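Long-range contacts in phospholyase (Arthrobacter aurescens, PDB 5G4I), which acts as a pyridoxal-phosphate-dependent phospholyase within the class III aminotransferase family, probably one that releases phosphate from phosphoethanolamine: residues 96-101 with 321-326; 114-119 with 289-294; 119-124 with 148-153; 217-222 with 250-255. All blocks are in the same frame, centred on the assembly; numbering follows the deposited sequence.

Contact 1 (96-101 with 321-326)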
loop_
_atom_site.group_PDB
_atom_site.type_symbol
_atom_site.label_atom_id
_atom_site.label_comp_id
_atom_site.label_asym_id
_atom_site.label_seq_id
_atom_site.Cartn_x
_atom_site.Cartn_y
_atom_site.Cartn_z
ATOM N N VAL A 96 14.628 9.551 6.252
ATOM C CA VAL A 96 13.690 9.876 5.167
ATOM C C VAL A 96 14.137 11.098 4.339
ATOM O O VAL A 96 13.932 11.142 3.121
ATOM C CB VAL A 96 12.218 10.031 5.650
ATOM C CG1 VAL A 96 12.051 11.189 6.626
ATOM C CG2 VAL A 96 11.251 10.103 4.451
ATOM N N VAL A 97 14.746 12.060 5.049
ATOM C CA VAL A 97 15.221 13.260 4.331
ATOM C C VAL A 97 16.402 12.922 3.431
ATOM O O VAL A 97 16.496 13.382 2.277
ATOM C CB VAL A 97 15.544 14.386 5.357
ATOM C CG1 VAL A 97 16.066 15.653 4.633
ATOM C CG2 VAL A 97 14.270 14.748 6.067
ATOM N N GLU A 98 17.354 12.145 3.954
ATOM C CA GLU A 98 18.489 11.685 3.193
ATOM C C GLU A 98 18.033 10.912 1.922
ATOM O O GLU A 98 18.529 11.112 0.804
ATOM C CB GLU A 98 19.401 10.770 3.993
ATOM C CG GLU A 98 20.106 11.472 5.127
ATOM C CD GLU A 98 20.603 10.512 6.239
ATOM O OE1 GLU A 98 20.594 9.223 6.076
ATOM O OE2 GLU A 98 21.020 11.115 7.300
ATOM N N TYR A 99 17.068 10.006 2.113
ATOM C CA TYR A 99 16.547 9.266 0.949
ATOM C C TYR A 99 15.806 10.186 -0.057
ATOM O O TYR A 99 16.061 10.019 -1.259
ATOM C CB TYR A 99 15.600 8.104 1.402
ATOM C CG TYR A 99 15.102 7.265 0.252
ATOM C CD1 TYR A 99 15.931 6.800 -0.774
ATOM C CD2 TYR A 99 13.773 6.957 0.164
ATOM C CE1 TYR A 99 15.453 6.081 -1.875
ATOM C CE2 TYR A 99 13.273 6.118 -0.879
ATOM C CZ TYR A 99 14.133 5.711 -1.893
ATOM O OH TYR A 99 13.665 4.945 -2.985
ATOM N N ALA A 100 14.957 11.098 0.417
ATOM C CA ALA A 100 14.274 12.013 -0.466
ATOM C C ALA A 100 15.278 12.857 -1.272
ATOM O O ALA A 100 15.112 13.050 -2.471
ATOM C CB ALA A 100 13.320 12.940 0.324
ATOM N N GLU A 101 16.326 13.377 -0.619
ATOM C CA GLU A 101 17.378 14.094 -1.325
ATOM C C GLU A 101 18.069 13.226 -2.414
ATOM O O GLU A 101 18.290 13.694 -3.591
ATOM C CB GLU A 101 18.411 14.698 -0.336
ATOM C CG GLU A 101 17.798 15.846 0.472
ATOM C CD GLU A 101 18.715 16.304 1.605
ATOM O OE1 GLU A 101 19.525 15.516 2.156
ATOM O OE2 GLU A 101 18.456 17.409 2.130
ATOM N N ALA A 321 16.405 1.024 3.194
ATOM C CA ALA A 321 16.334 0.121 2.061
ATOM C C ALA A 321 16.482 0.839 0.698
ATOM O O ALA A 321 17.309 0.459 -0.172
ATOM C CB ALA A 321 15.038 -0.634 2.077
ATOM N N GLY A 322 15.695 1.935 0.554
ATOM C CA GLY A 322 15.765 2.653 -0.721
ATOM C C GLY A 322 17.119 3.358 -0.945
ATOM O O GLY A 322 17.626 3.364 -2.093
ATOM N N LEU A 323 17.730 3.881 0.146
ATOM C CA LEU A 323 19.059 4.516 0.006
ATOM C C LEU A 323 20.098 3.452 -0.404
ATOM O O LEU A 323 20.970 3.725 -1.250
ATOM C CB LEU A 323 19.437 5.177 1.338
ATOM C CG LEU A 323 18.977 6.573 1.635
ATOM C CD1 LEU A 323 19.099 6.796 3.183
ATOM C CD2 LEU A 323 19.863 7.559 0.777
ATOM N N ALA A 324 20.020 2.249 0.195
ATOM C CA ALA A 324 20.992 1.178 -0.170
ATOM C C ALA A 324 20.892 0.685 -1.578
ATOM O O ALA A 324 21.928 0.382 -2.254
ATOM C CB ALA A 324 20.884 0.036 0.827
ATOM N N VAL A 325 19.672 0.666 -2.121
ATOM C CA VAL A 325 19.469 0.317 -3.554
ATOM C C VAL A 325 20.147 1.346 -4.469
ATOM O O VAL A 325 20.883 0.975 -5.423
ATOM C CB VAL A 325 17.975 0.117 -3.923
ATOM C CG1 VAL A 325 17.768 0.006 -5.436
ATOM C CG2 VAL A 325 17.493 -1.151 -3.201
ATOM N N LEU A 326 19.885 2.662 -4.207
ATOM C CA LEU A 326 20.496 3.680 -5.030
ATOM C C LEU A 326 22.011 3.723 -4.895
ATOM O O LEU A 326 22.732 3.833 -5.904
ATOM C CB LEU A 326 19.918 5.072 -4.695
ATOM C CG LEU A 326 18.492 5.434 -5.146
ATOM C CD1 LEU A 326 18.042 6.804 -4.555
ATOM C CD2 LEU A 326 18.358 5.378 -6.653
HETATM O O HOH W 1 15.573 3.407 -4.133
#
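Tyr99 lies against Gly322 and Leu323 where two helices of the class III aminotransferase fold pack side by side. The helices are 94-104 and 316-331. The axes of the short segments come within 9.3 Å, and their directions differ by 36°.

The main aromatic contact is a CH-pi interaction. Gly322 CA sits over one face of the Tyr99 ring, 4.0 Å from its centroid. CG of Tyr99 is anti to the backbone N (chi1 -177°), which swings the ring onto the glycine backbone. The ring lies directly on that backbone, with Tyr99 CE1 3.3 Å from Gly322 C.

Apolar contacts add to this. Tyr99 and Leu323 run past each other in opposite directions, with Tyr99 CB 3.7 Å from Leu323 CG. Leu326 adds its CD1 at 3.8 Å from Tyr99 CE1. Leu116 and Met283 also touch the tyrosine.

Polar contacts are of two kinds. The first are salt bridges. The chain of Glu98 crosses Leu323 at about a right angle, and its carboxylate pairs with Arg95. Glu101 pairs with Arg22 of the second subunit. The second is a water near Leu326 that links the helices: it accepts from Tyr99 OH at 2.7 Å and donates to Gly322 O at 2.9 Å.

Contact 2 (114-119 with 289-294)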
loop_
_atom_site.group_PDB
_atom_site.type_symbol
_atom_site.label_atom_id
_atom_site.label_comp_id
_atom_site.label_asym_id
_atom_site.label_seq_id
_atom_site.Cartn_x
_atom_site.Cartn_y
_atom_site.Cartn_z
ATOM N N LEU A 114 8.273 15.111 -3.324
ATOM C CA LEU A 114 8.002 13.682 -3.256
ATOM C C LEU A 114 6.878 13.416 -2.241
ATOM O O LEU A 114 6.855 13.998 -1.124
ATOM C CB LEU A 114 9.334 13.008 -2.726
ATOM C CG LEU A 114 9.439 11.611 -2.201
ATOM C CD1 LEU A 114 9.244 10.697 -3.410
ATOM C CD2 LEU A 114 10.762 11.179 -1.637
ATOM N N PHE A 115 5.982 12.447 -2.583
ATOM C CA PHE A 115 5.104 11.727 -1.643
ATOM C C PHE A 115 5.592 10.248 -1.638
ATOM O O PHE A 115 5.582 9.586 -2.710
ATOM C CB PHE A 115 3.651 11.714 -2.103
ATOM C CG PHE A 115 2.948 13.063 -2.200
ATOM C CD1 PHE A 115 2.978 13.794 -3.352
ATOM C CD2 PHE A 115 2.221 13.522 -1.123
ATOM C CE1 PHE A 115 2.265 15.040 -3.419
ATOM C CE2 PHE A 115 1.533 14.731 -1.162
ATOM C CZ PHE A 115 1.575 15.490 -2.328
ATOM N N LEU A 116 5.923 9.709 -0.493
ATOM C CA LEU A 116 6.271 8.286 -0.435
ATOM C C LEU A 116 4.977 7.441 -0.155
ATOM O O LEU A 116 4.013 7.917 0.478
ATOM C CB LEU A 116 7.319 8.067 0.676
ATOM C CG LEU A 116 8.724 8.486 0.264
ATOM C CD1 LEU A 116 9.658 8.724 1.459
ATOM C CD2 LEU A 116 9.392 7.467 -0.663
ATOM N N THR A 117 5.021 6.163 -0.616
ATOM C CA THR A 117 3.935 5.211 -0.417
ATOM C C THR A 117 4.579 3.841 -0.125
ATOM O O THR A 117 5.816 3.735 -0.005
ATOM C CB THR A 117 2.976 5.104 -1.644
ATOM O OG1 THR A 117 3.674 4.406 -2.702
ATOM C CG2 THR A 117 2.415 6.463 -2.081
ATOM N N ASN A 118 3.741 2.773 -0.048
ATOM C CA ASN A 118 4.260 1.413 0.247
ATOM C C ASN A 118 4.155 0.448 -0.985
ATOM O O ASN A 118 4.406 -0.748 -0.870
ATOM C CB ASN A 118 3.585 0.825 1.473
ATOM C CG ASN A 118 3.541 1.777 2.641
ATOM O OD1 ASN A 118 2.421 2.352 2.955
ATOM N ND2 ASN A 118 4.632 2.079 3.216
ATOM N N SER A 119 3.608 0.938 -2.108
ATOM C CA SER A 119 3.369 0.065 -3.296
ATOM C C SER A 119 3.191 0.928 -4.569
ATOM O O SER A 119 2.828 2.131 -4.481
ATOM C CB SER A 119 2.162 -0.842 -3.125
ATOM O OG SER A 119 0.930 -0.107 -3.161
ATOM N N ILE A 289 7.793 -0.397 -1.010
ATOM C CA ILE A 289 8.027 1.068 -1.153
ATOM C C ILE A 289 7.463 1.436 -2.561
ATOM O O ILE A 289 7.681 0.704 -3.552
ATOM C CB ILE A 289 9.518 1.505 -1.081
ATOM C CG1 ILE A 289 10.306 0.878 0.047
ATOM C CG2 ILE A 289 9.648 3.035 -1.026
ATOM C CD1 ILE A 289 11.796 1.167 -0.006
ATOM N N GLY A 290 6.796 2.617 -2.609
ATOM C CA GLY A 290 6.465 3.303 -3.835
ATOM C C GLY A 290 6.634 4.812 -3.639
ATOM O O GLY A 290 6.993 5.283 -2.579
ATOM N N ALA A 291 6.416 5.546 -4.726
ATOM C CA ALA A 291 6.472 7.046 -4.653
ATOM C C ALA A 291 5.723 7.704 -5.783
ATOM O O ALA A 291 5.587 7.168 -6.881
ATOM C CB ALA A 291 7.952 7.550 -4.662
ATOM N N VAL A 292 5.320 8.985 -5.506
ATOM C CA VAL A 292 4.862 9.945 -6.528
ATOM C C VAL A 292 5.875 11.146 -6.446
ATOM O O VAL A 292 6.027 11.793 -5.389
ATOM C CB VAL A 292 3.460 10.464 -6.207
ATOM C CG1 VAL A 292 3.070 11.508 -7.280
ATOM C CG2 VAL A 292 2.451 9.371 -6.089
ATOM N N VAL A 293 6.602 11.406 -7.530
ATOM C CA VAL A 293 7.488 12.604 -7.679
ATOM C C VAL A 293 6.730 13.667 -8.507
ATOM O O VAL A 293 6.061 13.335 -9.516
ATOM C CB VAL A 293 8.873 12.197 -8.265
ATOM C CG1 VAL A 293 9.659 13.445 -8.747
ATOM C CG2 VAL A 293 9.649 11.341 -7.279
ATOM N N THR A 294 6.734 14.922 -8.025
ATOM C CA THR A 294 5.901 15.970 -8.631
ATOM C C THR A 294 6.555 17.346 -8.441
ATOM O O THR A 294 7.732 17.451 -8.006
ATOM C CB THR A 294 4.442 15.848 -8.185
ATOM O OG1 THR A 294 3.568 16.655 -9.050
ATOM C CG2 THR A 294 4.236 16.259 -6.734
#
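Phe115 and Val292 form a hydrogen-bonded antiparallel pair at the edge, within this chain, of the seven-stranded sheet typical of fold-type I pyridoxal-phosphate enzymes. Strand 290-294 runs antiparallel to both its neighbours, 113-117 and 276-279. Phe115 N donates to Val292 O at 2.9 Å, and Val292 N returns the bond to Phe115 O at 2.9 Å. Thr117 and Gly290 repeat the pattern: Thr117 N to Gly290 O is 2.9 Å, and Gly290 N to Thr117 O is 3.0 Å. Thr117 OG1 also lies 3.2 Å from Gly290 CA. The non-hydrogen-bonded pairs are Leu114 with Val293 and Leu116 with Ala291.

Side chains split between the two faces. Leu114 turns its branch away from its own backbone N (chi1 165°) and over the neighbouring strand. Its CD1 touches Ala291 CB at 3.6 Å and also meets Val293 CG2. Helix 94-104 packs on this face through Val96, Ala100 and Leu103. On the other face, the Phe115 ring meets Thr294 with its edge, CE1 to CG2 at 4.0 Å. Leu126 and Ile130 of helix 120-135 pack against this phenylalanine.

Further partners lie at the ends of the two strands. Thr294 OG1 is hydrogen-bonded to Glu275 O. Leu114 makes backbone hydrogen bonds to the second subunit. Ser119 touches the cofactor, and its hydroxyl is hydrogen-bonded to Glu122 of the second subunit. The Thr117 hydroxyl turns back along its own chain, and Thr117 OG1 donates to Ser119 O at 3.0 Å.

Contact 3 (119-124 with 148-153). With PLP (pyridoxal-5'-phosphate), chain C.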
loop_
_atom_site.group_PDB
_atom_site.type_symbol
_atom_site.label_atom_id
_atom_site.label_comp_id
_atom_site.label_asym_id
_atom_site.label_seq_id
_atom_site.Cartn_x
_atom_site.Cartn_y
_atom_site.Cartn_z
ATOM N N SER A 119 3.608 0.938 -2.108
ATOM C CA SER A 119 3.369 0.065 -3.296
ATOM C C SER A 119 3.191 0.928 -4.569
ATOM O O SER A 119 2.828 2.131 -4.481
ATOM C CB SER A 119 2.162 -0.842 -3.125
ATOM O OG SER A 119 0.930 -0.107 -3.161
ATOM N N GLY A 120 3.356 0.318 -5.727
ATOM C CA GLY A 120 3.029 1.010 -7.015
ATOM C C GLY A 120 1.578 1.341 -7.087
ATOM O O GLY A 120 1.206 2.454 -7.612
ATOM N N SER A 121 0.661 0.435 -6.656
ATOM C CA SER A 121 -0.827 0.784 -6.686
ATOM C C SER A 121 -1.075 2.003 -5.824
ATOM O O SER A 121 -1.899 2.882 -6.195
ATOM C CB SER A 121 -1.753 -0.445 -6.287
ATOM O OG SER A 121 -1.677 -1.463 -7.264
ATOM N N GLU A 122 -0.507 2.058 -4.623
ATOM C CA GLU A 122 -0.726 3.264 -3.746
ATOM C C GLU A 122 -0.244 4.493 -4.478
ATOM O O GLU A 122 -0.892 5.593 -4.362
ATOM C CB GLU A 122 -0.092 3.134 -2.359
ATOM C CG GLU A 122 -0.762 2.220 -1.369
ATOM C CD GLU A 122 -0.313 2.495 0.086
ATOM O OE1 GLU A 122 0.931 2.719 0.369
ATOM O OE2 GLU A 122 -1.218 2.504 1.021
ATOM N N ALA A 123 0.878 4.391 -5.189
ATOM C CA ALA A 123 1.428 5.587 -5.896
ATOM C C ALA A 123 0.463 6.035 -7.017
ATOM O O ALA A 123 0.144 7.251 -7.165
ATOM C CB ALA A 123 2.834 5.331 -6.406
ATOM N N ASN A 124 0.034 5.128 -7.881
ATOM C CA ASN A 124 -0.855 5.515 -8.989
ATOM C C ASN A 124 -2.223 5.958 -8.451
ATOM O O ASN A 124 -2.806 6.926 -9.025
ATOM C CB ASN A 124 -1.025 4.377 -10.020
ATOM C CG ASN A 124 0.135 4.240 -10.976
ATOM O OD1 ASN A 124 0.710 5.260 -11.390
ATOM N ND2 ASN A 124 0.412 3.039 -11.427
ATOM N N HIS A 148 -2.240 -0.723 -14.355
ATOM C CA HIS A 148 -1.566 0.259 -13.479
ATOM C C HIS A 148 -1.801 0.040 -11.981
ATOM O O HIS A 148 -1.348 0.797 -11.115
ATOM C CB HIS A 148 -2.017 1.705 -13.920
ATOM C CG HIS A 148 -1.599 2.040 -15.309
ATOM N ND1 HIS A 148 -0.306 2.312 -15.663
ATOM C CD2 HIS A 148 -2.316 2.126 -16.472
ATOM C CE1 HIS A 148 -0.244 2.530 -16.956
ATOM N NE2 HIS A 148 -1.431 2.380 -17.488
ATOM N N GLY A 149 -2.501 -1.034 -11.609
ATOM C CA GLY A 149 -2.706 -1.422 -10.216
ATOM C C GLY A 149 -4.116 -1.891 -9.855
ATOM O O GLY A 149 -4.968 -2.091 -10.734
ATOM N N ASN A 150 -4.319 -2.107 -8.529
ATOM C CA ASN A 150 -5.398 -2.985 -8.059
ATOM C C ASN A 150 -6.461 -2.364 -7.124
ATOM O O ASN A 150 -7.249 -3.101 -6.468
ATOM C CB ASN A 150 -4.724 -4.195 -7.416
ATOM C CG ASN A 150 -3.904 -3.802 -6.228
ATOM O OD1 ASN A 150 -4.182 -2.813 -5.537
ATOM N ND2 ASN A 150 -2.805 -4.538 -5.948
ATOM N N THR A 151 -6.484 -1.039 -6.988
ATOM C CA THR A 151 -7.514 -0.283 -6.236
ATOM C C THR A 151 -8.836 -0.258 -7.054
ATOM O O THR A 151 -8.863 -0.593 -8.271
ATOM C CB THR A 151 -7.088 1.137 -5.874
ATOM O OG1 THR A 151 -6.916 1.813 -7.134
ATOM C CG2 THR A 151 -5.799 1.140 -5.028
ATOM N N THR A 152 -9.927 0.274 -6.463
ATOM C CA THR A 152 -11.189 0.545 -7.209
ATOM C C THR A 152 -10.973 1.557 -8.344
ATOM O O THR A 152 -11.342 1.295 -9.504
ATOM C CB THR A 152 -12.282 1.050 -6.258
ATOM O OG1 THR A 152 -12.582 -0.006 -5.326
ATOM C CG2 THR A 152 -13.526 1.387 -7.065
ATOM N N SER A 153 -10.316 2.679 -8.066
ATOM C CA SER A 153 -10.140 3.682 -9.159
ATOM C C SER A 153 -9.291 3.176 -10.314
ATOM O O SER A 153 -9.492 3.543 -11.499
ATOM C CB SER A 153 -9.693 5.087 -8.667
ATOM O OG SER A 153 -8.270 5.176 -8.478
HETATM N N1 PLP C . 2.004 -0.221 -12.756
HETATM C C2 PLP C . 2.863 -1.012 -13.443
HETATM C C2A PLP C . 3.378 -0.571 -14.788
HETATM C C3 PLP C . 3.301 -2.311 -12.872
HETATM O O3 PLP C . 4.164 -3.122 -13.543
HETATM C C4 PLP C . 2.762 -2.690 -11.547
HETATM C C4A PLP C . 3.139 -3.965 -10.896
HETATM C C5 PLP C . 1.830 -1.736 -10.900
HETATM C C6 PLP C . 1.505 -0.549 -11.551
HETATM C C5A PLP C . 1.235 -2.050 -9.545
HETATM O O4P PLP C . 2.280 -2.374 -8.631
HETATM P P PLP C . 1.937 -3.015 -7.194
HETATM O O1P PLP C . 1.650 -4.465 -7.501
HETATM O O2P PLP C . 3.191 -2.786 -6.384
HETATM O O3P PLP C . 0.738 -2.229 -6.721
#
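Ser121 and Asn150 meet beside the phosphate-binding N-terminus of helix 120-135, a hallmark of fold-type I pyridoxal-phosphate enzymes.

Two hydrogen bonds join the segments. Asn150 N donates to Ser121 OG at 3.0 Å. Asn124 ND2 donates to His148 O at 2.9 Å. This second bond lies in the carbonyl plane, on a lone pair, and close to the plane of the asparagine amide. The amide stands nearly upright to the His148 ring, with the planes 85° apart. Both ends of the amide are held: OD1 by Thr278, and ND2 also by Asp251. Asp251 binds His148 ND1 as well. Asn150 ND2 bonds to Phe309 O of the second subunit.

Three bonds from segment 119-124 hold the phosphate. Ser121 OG donates to PLP O3P at 2.6 Å, so this hydroxyl both accepts and donates. Ser121 N reaches the same O3P at 2.7 Å. OG stands beside that N (chi1 -67°), which lets both reach O3P. Gly120 N reaches O2P at 3.2 Å. The helix end probably adds favourable electrostatics. Ser119 OG caps the helix by accepting from Glu122 N at 3.0 Å. Thr311 of the second subunit also binds the cofactor.

Close packing completes the contact. Gly149 CA lies 3.1 Å from Ser121 OG, at a phi of 138° that glycine readily adopts. Near the pyridine ring, His148 O lies 3.2 Å from PLP C6.

Contact 4 (217-222 with 250-255). With PLP (pyridoxal-5'-phosphate), chain C; PO4 (phosphate ion), chain D.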
loop_
_atom_site.group_PDB
_atom_site.type_symbol
_atom_site.label_atom_id
_atom_site.label_comp_id
_atom_site.label_asym_id
_atom_site.label_seq_id
_atom_site.Cartn_x
_atom_site.Cartn_y
_atom_site.Cartn_z
ATOM N N PHE A 217 0.650 6.390 -18.588
ATOM C CA PHE A 217 1.314 5.432 -19.520
ATOM C C PHE A 217 2.571 4.865 -18.891
ATOM O O PHE A 217 3.299 5.550 -18.149
ATOM C CB PHE A 217 1.639 6.084 -20.902
ATOM C CG PHE A 217 2.805 7.064 -20.889
ATOM C CD1 PHE A 217 2.710 8.311 -20.272
ATOM C CD2 PHE A 217 4.021 6.753 -21.512
ATOM C CE1 PHE A 217 3.794 9.208 -20.302
ATOM C CE2 PHE A 217 5.099 7.650 -21.557
ATOM C CZ PHE A 217 4.981 8.872 -20.951
ATOM N N ASP A 218 2.851 3.585 -19.271
ATOM C CA ASP A 218 4.175 2.948 -19.107
ATOM C C ASP A 218 5.039 3.264 -20.287
ATOM O O ASP A 218 4.698 2.838 -21.427
ATOM C CB ASP A 218 3.980 1.419 -18.974
ATOM C CG ASP A 218 5.226 0.566 -19.185
ATOM O OD1 ASP A 218 6.361 1.093 -19.087
ATOM O OD2 ASP A 218 5.018 -0.676 -19.464
ATOM N N PRO A 219 6.146 3.994 -20.133
ATOM C CA PRO A 219 6.997 4.364 -21.349
ATOM C C PRO A 219 7.475 3.209 -22.228
ATOM O O PRO A 219 7.663 3.371 -23.427
ATOM C CB PRO A 219 8.228 5.058 -20.687
ATOM C CG PRO A 219 7.673 5.695 -19.464
ATOM C CD PRO A 219 6.646 4.690 -18.907
ATOM N N LEU A 220 7.678 2.017 -21.662
ATOM C CA LEU A 220 8.072 0.809 -22.423
ATOM C C LEU A 220 6.868 0.145 -23.137
ATOM O O LEU A 220 7.057 -0.784 -24.010
ATOM C CB LEU A 220 8.776 -0.240 -21.529
ATOM C CG LEU A 220 10.279 0.094 -21.307
ATOM C CD1 LEU A 220 10.850 -0.811 -20.192
ATOM C CD2 LEU A 220 11.122 -0.085 -22.590
ATOM N N PHE A 221 5.609 0.527 -22.742
ATOM C CA PHE A 221 4.403 -0.168 -23.249
ATOM C C PHE A 221 4.616 -1.682 -23.216
ATOM O O PHE A 221 4.344 -2.387 -24.236
ATOM C CB PHE A 221 4.008 0.393 -24.630
ATOM C CG PHE A 221 3.586 1.873 -24.539
ATOM C CD1 PHE A 221 2.283 2.209 -24.143
ATOM C CD2 PHE A 221 4.503 2.900 -24.800
ATOM C CE1 PHE A 221 1.934 3.559 -24.017
ATOM C CE2 PHE A 221 4.120 4.210 -24.667
ATOM C CZ PHE A 221 2.842 4.553 -24.285
ATOM N N SER A 222 5.032 -2.178 -22.048
ATOM C CA SER A 222 5.347 -3.590 -21.880
ATOM C C SER A 222 4.168 -4.529 -21.879
ATOM O O SER A 222 4.162 -5.532 -22.661
ATOM C CB SER A 222 6.235 -3.795 -20.661
ATOM O OG SER A 222 5.606 -3.380 -19.477
ATOM N N SER A 250 3.775 9.669 -15.925
ATOM C CA SER A 250 4.606 8.495 -16.349
ATOM C C SER A 250 4.648 7.466 -15.233
ATOM O O SER A 250 5.203 7.805 -14.132
ATOM C CB SER A 250 6.040 8.915 -16.711
ATOM O OG SER A 250 6.777 7.794 -17.191
ATOM N N ASP A 251 4.150 6.254 -15.520
ATOM C CA ASP A 251 4.213 5.111 -14.573
ATOM C C ASP A 251 5.556 4.412 -14.874
ATOM O O ASP A 251 5.716 3.814 -15.923
ATOM C CB ASP A 251 3.017 4.208 -14.813
ATOM C CG ASP A 251 3.017 2.957 -13.948
ATOM O OD1 ASP A 251 4.080 2.583 -13.447
ATOM O OD2 ASP A 251 1.936 2.296 -13.868
ATOM N N GLU A 252 6.505 4.607 -13.928
ATOM C CA GLU A 252 7.886 4.080 -14.017
ATOM C C GLU A 252 8.055 2.796 -13.283
ATOM O O GLU A 252 9.214 2.375 -13.057
ATOM C CB GLU A 252 8.882 5.130 -13.542
ATOM C CG GLU A 252 8.934 6.361 -14.420
ATOM C CD GLU A 252 9.652 6.201 -15.747
ATOM O OE1 GLU A 252 10.470 5.267 -15.862
ATOM O OE2 GLU A 252 9.395 7.046 -16.631
ATOM N N VAL A 253 6.990 2.090 -12.955
ATOM C CA VAL A 253 7.168 0.810 -12.213
ATOM C C VAL A 253 7.938 -0.186 -13.024
ATOM O O VAL A 253 8.816 -0.904 -12.402
ATOM C CB VAL A 253 5.776 0.248 -11.718
ATOM C CG1 VAL A 253 5.960 -1.125 -11.110
ATOM C CG2 VAL A 253 5.126 1.203 -10.765
ATOM N N GLN A 254 7.739 -0.286 -14.317
ATOM C CA GLN A 254 8.483 -1.211 -15.211
ATOM C C GLN A 254 9.750 -0.595 -15.836
ATOM O O GLN A 254 10.735 -1.354 -16.095
ATOM C CB GLN A 254 7.636 -1.723 -16.421
ATOM C CG GLN A 254 6.413 -2.508 -16.032
ATOM C CD GLN A 254 6.741 -3.922 -15.550
ATOM O OE1 GLN A 254 7.743 -4.493 -15.856
ATOM N NE2 GLN A 254 5.845 -4.462 -14.804
ATOM N N SER A 255 9.776 0.706 -16.135
ATOM C CA SER A 255 10.825 1.289 -16.888
ATOM C C SER A 255 11.834 2.082 -16.068
ATOM O O SER A 255 12.807 2.582 -16.657
ATOM C CB SER A 255 10.264 2.201 -17.991
ATOM O OG SER A 255 9.450 3.246 -17.469
HETATM N N1 PLP C . 2.004 -0.221 -12.756
HETATM C C2 PLP C . 2.863 -1.012 -13.443
HETATM C C2A PLP C . 3.378 -0.571 -14.788
HETATM C C3 PLP C . 3.301 -2.311 -12.872
HETATM O O3 PLP C . 4.164 -3.122 -13.543
HETATM C C4 PLP C . 2.762 -2.690 -11.547
HETATM C C4A PLP C . 3.139 -3.965 -10.896
HETATM C C5 PLP C . 1.830 -1.736 -10.900
HETATM C C6 PLP C . 1.505 -0.549 -11.551
HETATM C C5A PLP C . 1.235 -2.050 -9.545
HETATM O O4P PLP C . 2.280 -2.374 -8.631
HETATM P P PLP C . 1.937 -3.015 -7.194
HETATM O O1P PLP C . 1.650 -4.465 -7.501
HETATM O O2P PLP C . 3.191 -2.786 -6.384
HETATM O O3P PLP C . 0.738 -2.229 -6.721
HETATM P P PO4 D . 5.307 -8.559 -13.433
HETATM O O1 PO4 D . 5.672 -7.427 -14.197
HETATM O O2 PO4 D . 6.373 -9.104 -12.485
HETATM O O3 PO4 D . 5.522 -9.564 -14.559
HETATM O O4 PO4 D . 3.926 -8.644 -12.835
HETATM O O HOH W 2 6.921 1.493 -16.390
#
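Ser250 pairs with Phe217 in a parallel beta bridge, and its OG lies 3.2 Å from Pro219 CG. The same hydroxyl donates to Glu252 OE2.

Asp251 extends the bridge. Its N donates to Phe217 O at 2.9 Å. A trans chi1 of 177° turns the carboxylate to the cofactor. OD2 lies 2.8 Å from PLP N1, and it accepts hydrogen bonds from His148 ND1 and Asn124 ND2. OD1 accepts from Val253 N in an Asx turn. An aspartate at the pyridine nitrogen, at the C-terminal end of a parallel strand, is a signature of fold-type I pyridoxal-phosphate enzymes.

Glu252 bends at chi2 (-75°) and folds back beside Pro219, crossing it at about a right angle. Its two oxygens are gripped by the Ser250 and Ser255 hydroxyls and by Gly266 N and Tyr267 N.

Val253 lies over the pyridine ring, with CG1 3.4 Å from PLP C3.

Gln254 passes Ser222, CG to OG at 3.6 Å. Its NE2 is modelled 2.5 Å from PLP O3, doubtfully short. NE2 also donates to O1 of a phosphate ion, probably from the crystallisation liquor, at 3.0 Å. OE1 is bonded to Arg414. A water donates to Asp218 OD1 and Asp251 O and accepts from Gln254 N.

Ser255 places CB against Leu220 CD1 at 3.8 Å. Leu220 sits in the type I turn 218-221, its N bonded to Asp218 OD1.

How the contacts relate
Contact 1 closes the longest loop, and contact 2 is nested within it. Contacts 3 and 4 follow in series inside contact 2. Contacts 1 and 2 have centres 12 Å apart and touch where helix 94-104 packs on strand 113-117. Contacts 2 and 3 are 11 Å apart and share Ser119, where that strand leads into helix 120-135. Contacts 2 and 4 reach the same seven-stranded sheet. Contacts 3 and 4 meet where His148 and Asn124 bond to Asp251. Contact 3 touches the cofactor at the phosphate and ring C6, contact 4 at the ring nitrogen, face and O3. Together they build much of its pocket, which Thr311 of the second subunit joins, so the site lies near the dimer interface.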